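Local coordinates for protein b11L5F_LGL (Synthetic construct, PDB 6CZG) that forms a computationally designed beta-barrel that probably binds a small ligand, from a design effort aimed at fluorescence activation, at residues P76-G79 / N80-V83. Residues are numbered along the deposited sequence; the frame is centred on the assembly and turned at random.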
loop_
_atom_site.group_PDB
_atom_site.type_symbol
_atom_site.label_atom_id
_atom_site.label_comp_id
_atom_site.label_asym_id
_atom_site.label_seq_id
_atom_site.Cartn_x
_atom_site.Cartn_y
_atom_site.Cartn_z
ATOM N N PRO A 76 4.547 0.836 -13.397
ATOM C CA PRO A 76 4.962 0.909 -14.810
ATOM C C PRO A 76 5.923 -0.194 -15.219
ATOM O O PRO A 76 5.830 -0.704 -16.342
ATOM C CB PRO A 76 5.612 2.297 -14.911
ATOM C CG PRO A 76 5.048 3.074 -13.767
ATOM C CD PRO A 76 4.838 2.081 -12.666
ATOM N N SER A 77 6.843 -0.585 -14.336
ATOM C CA SER A 77 7.800 -1.642 -14.645
ATOM C C SER A 77 7.166 -3.027 -14.702
ATOM O O SER A 77 7.875 -3.997 -14.995
ATOM C CB SER A 77 8.934 -1.638 -13.618
ATOM N N LEU A 78 5.867 -3.148 -14.435
ATOM C CA LEU A 78 5.178 -4.427 -14.546
ATOM C C LEU A 78 3.996 -4.311 -15.500
ATOM O O LEU A 78 2.876 -4.710 -15.166
ATOM C CB LEU A 78 4.714 -4.912 -13.172
ATOM C CG LEU A 78 5.812 -5.416 -12.231
ATOM C CD1 LEU A 78 5.207 -6.027 -10.978
ATOM C CD2 LEU A 78 6.709 -6.419 -12.943
ATOM N N GLY A 79 4.241 -3.767 -16.689
ATOM C CA GLY A 79 3.189 -3.608 -17.674
ATOM C C GLY A 79 2.100 -2.636 -17.286
ATOM O O GLY A 79 0.965 -2.769 -17.757
ATOM N N ASN A 80 2.419 -1.656 -16.440
ATOM C CA ASN A 80 1.457 -0.657 -15.973
ATOM C C ASN A 80 0.236 -1.311 -15.327
ATOM O O ASN A 80 -0.890 -0.826 -15.450
ATOM C CB ASN A 80 1.037 0.281 -17.108
ATOM C CG ASN A 80 2.043 1.390 -17.348
ATOM O OD1 ASN A 80 2.769 1.381 -18.342
ATOM N ND2 ASN A 80 2.095 2.352 -16.432
ATOM N N MET A 81 0.460 -2.426 -14.638
ATOM C CA MET A 81 -0.604 -3.048 -13.869
ATOM C C MET A 81 -0.916 -2.210 -12.632
ATOM O O MET A 81 -0.077 -1.455 -12.131
ATOM C CB MET A 81 -0.220 -4.472 -13.469
ATOM C CG MET A 81 0.925 -4.553 -12.476
ATOM S SD MET A 81 1.031 -6.169 -11.685
ATOM C CE MET A 81 -0.545 -6.226 -10.839
ATOM N N LYS A 82 -2.142 -2.348 -12.138
ATOM C CA LYS A 82 -2.636 -1.521 -11.050
ATOM C C LYS A 82 -2.962 -2.375 -9.833
ATOM O O LYS A 82 -3.319 -3.550 -9.952
ATOM C CB LYS A 82 -3.882 -0.731 -11.475
ATOM N N VAL A 83 -2.825 -1.768 -8.658
ATOM C CA VAL A 83 -3.272 -2.344 -7.397
ATOM C C VAL A 83 -4.233 -1.351 -6.759
ATOM O O VAL A 83 -3.836 -0.234 -6.406
ATOM C CB VAL A 83 -2.098 -2.655 -6.455
ATOM C CG1 VAL A 83 -2.601 -2.886 -5.037
ATOM C CG2 VAL A 83 -1.324 -3.865 -6.952
#
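With chi1 at 67°, M81 sets its CG between its own backbone N and carbonyl carbon and lays the start of its chain against L78, while N80 holds its CG beside the backbone N (chi1 -82°), which carries its amide back to P76. M81 CG lies 3.9 Å from L78 CB, and the same methylene rests against the backbone oxygen of that leucine, M81 CG to L78 O being 3.3 Å. Beyond CG the methionine runs on extended through chi2 and then bends at SD, so its methyl leads away from the loop; SD itself stays 4.2 Å from L78 CB. The L78 oxygen also receives a weak hydrogen bond from the amide of M81, with M81 N to L78 O at 3.4 Å and an N-H...O angle of 151°. The connection between strand 68-75 and strand 81-91 lies here; these are neighbouring antiparallel strands of a closed eight-stranded barrel, so the contact is a hairpin connection at the barrel's surface. G79 and N80 turn the chain with positive phi in succession, a conformation that the side-chain-free G79 readily adopts. Around the other part of the loop, the N80 side chain reaches back to P76, the two side chains crossing at about a right angle. Its nitrogen does the touching, N80 ND2 standing 3.6 Å from P76 CA and 3.8 Å from P76 CB, a van der Waals contact with carbon at an exposed site. N80 also touches T74 on the preceding strand. M81 continues the strand ladder through backbone hydrogen bonding with Y75, while its side chain meets Y75 and, on the adjoining strand 94-101, T101.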